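Local structure of hypothetical protein TTHA0227 (Thermus thermophilus, 2EJQ) at residues A[8-13]-A[28-33]; A[12-17]-A[95-100]. The protein is of unknown function but belongs to a zincin-like metallopeptidase family and is probably a metal-dependent peptidase. The protein carries 1 engineered substitution. One frame throughout, in Å; residues are numbered along the deposited sequence.

Interaction 1 of 2, residues A[8-13]-A[28-33]; sequences ELVERL and VHVFPE
Val10 meets Val28 and Val30 where helix 3-16 packs across strand 27-31, an outermost strand of the three-stranded mixed sheet in this zincin-like fold. One methyl does all the touching from the helix side: Val10 CG1 lies 3.9 Å from Val28 CG1 and 4.0 Å from Val30 CG2. Both are van der Waals distances, and no hydrogen bond joins the segments. The methyl therefore sits against two residues of the same sheet face, which the two-residue repeat of the strand supplies; the intervening His29 directs its CB away from the helix. The contact is small, 97 Å² summed over both sides, and the backbones stay apart, with Val10 CA and Val30 CA separated by 8.3 Å.

Further out, Val10 also touches Leu70 of the adjacent parallel strand 67-71 and Val89 of helix 85-105, which places it where both helices and the sheet come together. Val30 packs in addition on Tyr3 and Phe6, so an earlier turn of the same helix extends the apolar seam along the strand. The strand itself is fixed by backbone hydrogen bonds that link His29 to Ile68 and Leu70, and Phe31 to Leu70. The two strand valines share one rotamer, CG1 anti to the backbone N, yet offer different methyls: Val28 presents CG1, whereas Val30 presents CG2, the branch anti to its carbonyl carbon (chi1 178° for CG1).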
loop_
_atom_site.group_PDB
_atom_site.type_symbol
_atom_site.label_atom_id
_atom_site.label_comp_id
_atom_site.label_asym_id
_atom_site.label_seq_id
_atom_site.Cartn_x
_atom_site.Cartn_y
_atom_site.Cartn_z
ATOM N N GLU A 8 -7.879 1.023 11.606
ATOM C CA GLU A 8 -8.288 -0.194 12.292
ATOM C C GLU A 8 -8.757 -1.279 11.312
ATOM O O GLU A 8 -8.543 -2.466 11.534
ATOM C CB GLU A 8 -9.407 0.159 13.278
ATOM C CG GLU A 8 -9.776 -0.926 14.257
ATOM C CD GLU A 8 -10.712 -0.413 15.335
ATOM O OE1 GLU A 8 -10.295 0.493 16.096
ATOM O OE2 GLU A 8 -11.861 -0.909 15.414
ATOM N N LEU A 9 -9.414 -0.868 10.233
ATOM C CA LEU A 9 -9.894 -1.820 9.241
ATOM C C LEU A 9 -8.703 -2.403 8.484
ATOM O O LEU A 9 -8.647 -3.609 8.220
ATOM C CB LEU A 9 -10.831 -1.126 8.250
ATOM C CG LEU A 9 -11.295 -1.946 7.047
ATOM C CD1 LEU A 9 -12.031 -3.203 7.520
ATOM C CD2 LEU A 9 -12.188 -1.082 6.167
ATOM N N VAL A 10 -7.756 -1.536 8.138
ATOM C CA VAL A 10 -6.561 -1.941 7.413
ATOM C C VAL A 10 -5.767 -2.990 8.195
ATOM O O VAL A 10 -5.357 -4.010 7.647
ATOM C CB VAL A 10 -5.659 -0.731 7.138
ATOM C CG1 VAL A 10 -4.297 -1.195 6.647
ATOM C CG2 VAL A 10 -6.319 0.178 6.112
ATOM N N GLU A 11 -5.562 -2.734 9.479
ATOM C CA GLU A 11 -4.814 -3.647 10.329
ATOM C C GLU A 11 -5.533 -4.986 10.505
ATOM O O GLU A 11 -4.895 -6.048 10.553
ATOM C CB GLU A 11 -4.599 -3.016 11.701
ATOM C CG GLU A 11 -3.919 -1.656 11.662
ATOM C CD GLU A 11 -3.711 -1.055 13.045
ATOM O OE1 GLU A 11 -4.663 -1.076 13.854
ATOM O OE2 GLU A 11 -2.602 -0.548 13.324
ATOM N N ARG A 12 -6.861 -4.924 10.614
ATOM C CA ARG A 12 -7.664 -6.119 10.819
ATOM C C ARG A 12 -7.581 -7.001 9.565
ATOM O O ARG A 12 -7.430 -8.221 9.672
ATOM C CB ARG A 12 -9.114 -5.706 11.155
ATOM C CG ARG A 12 -10.145 -6.826 11.143
ATOM C CD ARG A 12 -11.528 -6.342 10.957
ATOM N NE ARG A 12 -12.166 -6.977 9.813
ATOM C CZ ARG A 12 -13.165 -6.451 9.125
ATOM N NH1 ARG A 12 -13.643 -5.294 9.475
ATOM N NH2 ARG A 12 -13.666 -7.080 8.075
ATOM N N LEU A 13 -7.660 -6.387 8.385
ATOM C CA LEU A 13 -7.556 -7.130 7.131
ATOM C C LEU A 13 -6.105 -7.584 6.914
ATOM O O LEU A 13 -5.856 -8.708 6.463
ATOM C CB LEU A 13 -8.018 -6.256 5.953
ATOM C CG LEU A 13 -9.497 -5.852 5.888
ATOM C CD1 LEU A 13 -9.731 -4.918 4.707
ATOM C CD2 LEU A 13 -10.365 -7.087 5.757
ATOM N N VAL A 28 2.524 -2.110 6.462
ATOM C CA VAL A 28 1.617 -1.201 5.793
ATOM C C VAL A 28 1.574 0.169 6.489
ATOM O O VAL A 28 1.405 0.255 7.709
ATOM C CB VAL A 28 0.191 -1.803 5.788
ATOM C CG1 VAL A 28 -0.775 -0.897 5.020
ATOM C CG2 VAL A 28 0.229 -3.210 5.182
ATOM N N HIS A 29 1.744 1.232 5.709
ATOM C CA HIS A 29 1.682 2.600 6.226
ATOM C C HIS A 29 0.358 3.241 5.785
ATOM O O HIS A 29 -0.030 3.138 4.623
ATOM C CB HIS A 29 2.835 3.453 5.676
ATOM C CG HIS A 29 4.171 3.148 6.282
ATOM N ND1 HIS A 29 4.365 3.035 7.640
ATOM C CD2 HIS A 29 5.389 2.974 5.714
ATOM C CE1 HIS A 29 5.643 2.804 7.884
ATOM N NE2 HIS A 29 6.286 2.763 6.732
ATOM N N VAL A 30 -0.339 3.903 6.697
ATOM C CA VAL A 30 -1.588 4.553 6.323
ATOM C C VAL A 30 -1.459 6.058 6.491
ATOM O O VAL A 30 -1.090 6.541 7.558
ATOM C CB VAL A 30 -2.780 4.059 7.169
ATOM C CG1 VAL A 30 -4.041 4.806 6.770
ATOM C CG2 VAL A 30 -2.971 2.571 6.973
ATOM N N PHE A 31 -1.750 6.795 5.428
ATOM C CA PHE A 31 -1.657 8.245 5.467
ATOM C C PHE A 31 -3.031 8.862 5.276
ATOM O O PHE A 31 -3.871 8.318 4.546
ATOM C CB PHE A 31 -0.699 8.746 4.385
ATOM C CG PHE A 31 0.667 8.143 4.474
ATOM C CD1 PHE A 31 0.947 6.928 3.854
ATOM C CD2 PHE A 31 1.662 8.758 5.231
ATOM C CE1 PHE A 31 2.194 6.332 3.986
ATOM C CE2 PHE A 31 2.923 8.164 5.374
ATOM C CZ PHE A 31 3.187 6.948 4.749
ATOM N N PRO A 32 -3.284 10.006 5.934
ATOM C CA PRO A 32 -4.568 10.709 5.845
ATOM C C PRO A 32 -4.762 11.422 4.512
ATOM O O PRO A 32 -5.891 11.639 4.065
ATOM C CB PRO A 32 -4.497 11.726 6.987
ATOM C CG PRO A 32 -3.379 11.215 7.890
ATOM C CD PRO A 32 -2.393 10.685 6.892
ATOM N N GLU A 33 -3.658 11.796 3.879
ATOM C CA GLU A 33 -3.742 12.537 2.632
ATOM C C GLU A 33 -4.177 11.720 1.424
ATOM O O GLU A 33 -4.132 10.483 1.431
ATOM C CB GLU A 33 -2.404 13.217 2.316
ATOM C CG GLU A 33 -1.872 14.146 3.402
ATOM C CD GLU A 33 -1.237 13.391 4.563
ATOM O OE1 GLU A 33 -0.704 12.281 4.337
ATOM O OE2 GLU A 33 -1.254 13.916 5.698
#

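Interaction 2 of 2, residues A[12-17]-A[95-100]; sequences RLWEEV and HELRHH
The closest CA atoms, those of Val17 and Leu97, are 9.7 Å apart, so side chains alone bridge the C-terminal part of helix 3-16, with Val17 beyond it, and the middle of helix 85-105. Leu97 reaches across with a single methyl. Its CD2 lies 3.5 Å from Val17 CG1 and 4.1 Å from Trp14 CZ3, on the six-membered part of the indole. The leucine and tryptophan side chains cross at about a right angle, and the methyl approaches the ring obliquely; Leu97 and Val17 instead run past each other in opposite directions. Although the CB of Trp14 does not aim at the other helix, CG stands anti to the backbone N (chi1 -176°), and the extended indole carries its benzo end to Leu97.

Ile68 of strand 67-71 touches both Trp14 and Leu97, and Lys22 makes a cation-pi contact with the indole. Leu97 occupies an x position of the HExxH pattern (His95, Glu96, His99), consistent with the zinc-binding helix of zincins, although no metal is bound here. Within that helix His99 ND1 donates to Glu96 OE1 over 2.8 Å, a bent bond (144°) that meets the oxygen from above the carboxylate plane. The chemistry thus separates by residue: Leu97 gives the helix purely apolar, buried packing on Trp14 of helix 3-16 and on Val17 beyond it, while His99 and Glu96 pair without touching segment 12-17.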
loop_
_atom_site.group_PDB
_atom_site.type_symbol
_atom_site.label_atom_id
_atom_site.label_comp_id
_atom_site.label_asym_id
_atom_site.label_seq_id
_atom_site.Cartn_x
_atom_site.Cartn_y
_atom_site.Cartn_z
ATOM N N ARG A 12 -6.861 -4.924 10.614
ATOM C CA ARG A 12 -7.664 -6.119 10.819
ATOM C C ARG A 12 -7.581 -7.001 9.565
ATOM O O ARG A 12 -7.430 -8.221 9.672
ATOM C CB ARG A 12 -9.114 -5.706 11.155
ATOM C CG ARG A 12 -10.145 -6.826 11.143
ATOM C CD ARG A 12 -11.528 -6.342 10.957
ATOM N NE ARG A 12 -12.166 -6.977 9.813
ATOM C CZ ARG A 12 -13.165 -6.451 9.125
ATOM N NH1 ARG A 12 -13.643 -5.294 9.475
ATOM N NH2 ARG A 12 -13.666 -7.080 8.075
ATOM N N LEU A 13 -7.660 -6.387 8.385
ATOM C CA LEU A 13 -7.556 -7.130 7.131
ATOM C C LEU A 13 -6.105 -7.584 6.914
ATOM O O LEU A 13 -5.856 -8.708 6.463
ATOM C CB LEU A 13 -8.018 -6.256 5.953
ATOM C CG LEU A 13 -9.497 -5.852 5.888
ATOM C CD1 LEU A 13 -9.731 -4.918 4.707
ATOM C CD2 LEU A 13 -10.365 -7.087 5.757
ATOM N N TRP A 14 -5.151 -6.725 7.256
ATOM C CA TRP A 14 -3.746 -7.065 7.076
ATOM C C TRP A 14 -3.364 -8.309 7.866
ATOM O O TRP A 14 -2.576 -9.131 7.384
ATOM C CB TRP A 14 -2.846 -5.889 7.479
ATOM C CG TRP A 14 -1.379 -6.132 7.228
ATOM C CD1 TRP A 14 -0.374 -6.057 8.147
ATOM C CD2 TRP A 14 -0.750 -6.459 5.975
ATOM N NE1 TRP A 14 0.841 -6.314 7.550
ATOM C CE2 TRP A 14 0.639 -6.565 6.218
ATOM C CE3 TRP A 14 -1.224 -6.668 4.672
ATOM C CZ2 TRP A 14 1.561 -6.874 5.213
ATOM C CZ3 TRP A 14 -0.307 -6.975 3.666
ATOM C CH2 TRP A 14 1.073 -7.074 3.947
ATOM N N GLU A 15 -3.918 -8.451 9.070
ATOM C CA GLU A 15 -3.632 -9.618 9.893
ATOM C C GLU A 15 -4.189 -10.917 9.306
ATOM O O GLU A 15 -3.697 -11.989 9.637
ATOM C CB GLU A 15 -4.176 -9.435 11.313
ATOM C CG GLU A 15 -3.277 -8.632 12.256
ATOM C CD GLU A 15 -1.912 -9.272 12.478
ATOM O OE1 GLU A 15 -1.843 -10.516 12.608
ATOM O OE2 GLU A 15 -0.910 -8.522 12.539
ATOM N N GLU A 16 -5.204 -10.836 8.448
ATOM C CA GLU A 16 -5.776 -12.041 7.835
ATOM C C GLU A 16 -4.806 -12.595 6.809
ATOM O O GLU A 16 -4.843 -13.775 6.476
ATOM C CB GLU A 16 -7.095 -11.739 7.116
ATOM C CG GLU A 16 -8.341 -11.862 7.963
ATOM C CD GLU A 16 -9.618 -11.702 7.148
ATOM O OE1 GLU A 16 -9.789 -12.438 6.151
ATOM O OE2 GLU A 16 -10.449 -10.843 7.509
ATOM N N VAL A 17 -3.947 -11.719 6.303
ATOM C CA VAL A 17 -2.968 -12.085 5.298
ATOM C C VAL A 17 -1.873 -13.010 5.843
ATOM O O VAL A 17 -1.173 -12.663 6.797
ATOM C CB VAL A 17 -2.304 -10.819 4.694
ATOM C CG1 VAL A 17 -1.291 -11.215 3.637
ATOM C CG2 VAL A 17 -3.366 -9.906 4.088
ATOM N N HIS A 95 -3.096 -6.133 -3.758
ATOM C CA HIS A 95 -2.541 -5.792 -5.058
ATOM C C HIS A 95 -1.106 -5.292 -4.859
ATOM O O HIS A 95 -0.204 -5.654 -5.617
ATOM C CB HIS A 95 -3.383 -4.712 -5.746
ATOM C CG HIS A 95 -2.922 -4.390 -7.132
ATOM N ND1 HIS A 95 -2.826 -5.345 -8.124
ATOM C CD2 HIS A 95 -2.501 -3.227 -7.688
ATOM C CE1 HIS A 95 -2.364 -4.783 -9.229
ATOM N NE2 HIS A 95 -2.159 -3.499 -8.990
ATOM N N GLU A 96 -0.888 -4.466 -3.838
ATOM C CA GLU A 96 0.464 -3.976 -3.581
ATOM C C GLU A 96 1.326 -5.104 -3.025
ATOM O O GLU A 96 2.528 -5.145 -3.260
ATOM C CB GLU A 96 0.455 -2.794 -2.608
ATOM C CG GLU A 96 -0.293 -1.565 -3.101
ATOM C CD GLU A 96 0.048 -1.191 -4.532
ATOM O OE1 GLU A 96 1.209 -1.364 -4.938
ATOM O OE2 GLU A 96 -0.848 -0.708 -5.250
ATOM N N LEU A 97 0.716 -6.026 -2.289
ATOM C CA LEU A 97 1.475 -7.143 -1.754
ATOM C C LEU A 97 1.983 -7.956 -2.950
ATOM O O LEU A 97 3.061 -8.545 -2.911
ATOM C CB LEU A 97 0.594 -7.989 -0.822
ATOM C CG LEU A 97 1.233 -9.255 -0.236
ATOM C CD1 LEU A 97 2.561 -8.890 0.392
ATOM C CD2 LEU A 97 0.304 -9.908 0.797
ATOM N N ARG A 98 1.205 -7.969 -4.030
ATOM C CA ARG A 98 1.613 -8.687 -5.233
ATOM C C ARG A 98 2.871 -8.030 -5.800
ATOM O O ARG A 98 3.776 -8.714 -6.257
ATOM C CB ARG A 98 0.508 -8.675 -6.288
ATOM C CG ARG A 98 0.901 -9.423 -7.545
ATOM C CD ARG A 98 -0.145 -9.335 -8.631
ATOM N NE ARG A 98 0.420 -8.752 -9.841
ATOM C CZ ARG A 98 -0.264 -8.542 -10.959
ATOM N NH1 ARG A 98 -1.549 -8.873 -11.024
ATOM N NH2 ARG A 98 0.334 -8.000 -12.012
ATOM N N HIS A 99 2.923 -6.699 -5.765
ATOM C CA HIS A 99 4.096 -5.987 -6.253
ATOM C C HIS A 99 5.328 -6.292 -5.410
ATOM O O HIS A 99 6.441 -6.312 -5.919
ATOM C CB HIS A 99 3.828 -4.485 -6.244
ATOM C CG HIS A 99 2.801 -4.061 -7.245
ATOM N ND1 HIS A 99 2.080 -2.892 -7.132
ATOM C CD2 HIS A 99 2.382 -4.652 -8.391
ATOM C CE1 HIS A 99 1.261 -2.779 -8.164
ATOM N NE2 HIS A 99 1.426 -3.836 -8.941
ATOM N N HIS A 100 5.113 -6.519 -4.117
ATOM C CA HIS A 100 6.197 -6.831 -3.196
ATOM C C HIS A 100 6.812 -8.166 -3.583
ATOM O O HIS A 100 8.033 -8.292 -3.666
ATOM C CB HIS A 100 5.678 -6.917 -1.753
ATOM C CG HIS A 100 6.676 -7.472 -0.779
ATOM N ND1 HIS A 100 7.846 -6.819 -0.452
ATOM C CD2 HIS A 100 6.679 -8.623 -0.066
ATOM C CE1 HIS A 100 8.525 -7.544 0.417
ATOM N NE2 HIS A 100 7.841 -8.644 0.668
#

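In the fold
Helix 3-16 opens the chain and supplies one side of both contacts, whose segments share Arg12 and Leu13. Interaction 1 closes the shorter loop, with 14 residues between its segments, as the chain returns in strand 27-31. Interaction 2 starts a few residues later on the helix and closes a much longer loop, with 77 intervening residues that include all three strands and helix 72-78. Because its first segment begins before strand 27-31 and its second lies far beyond, the two closures overlap and cross. Their centres lie about 11 Å apart and they touch directly, Val28 CG2 lying 3.5 Å from Trp14 CD2. Helix 3-16 thereby ties the sheet edge to the HExxH-bearing helix 85-105.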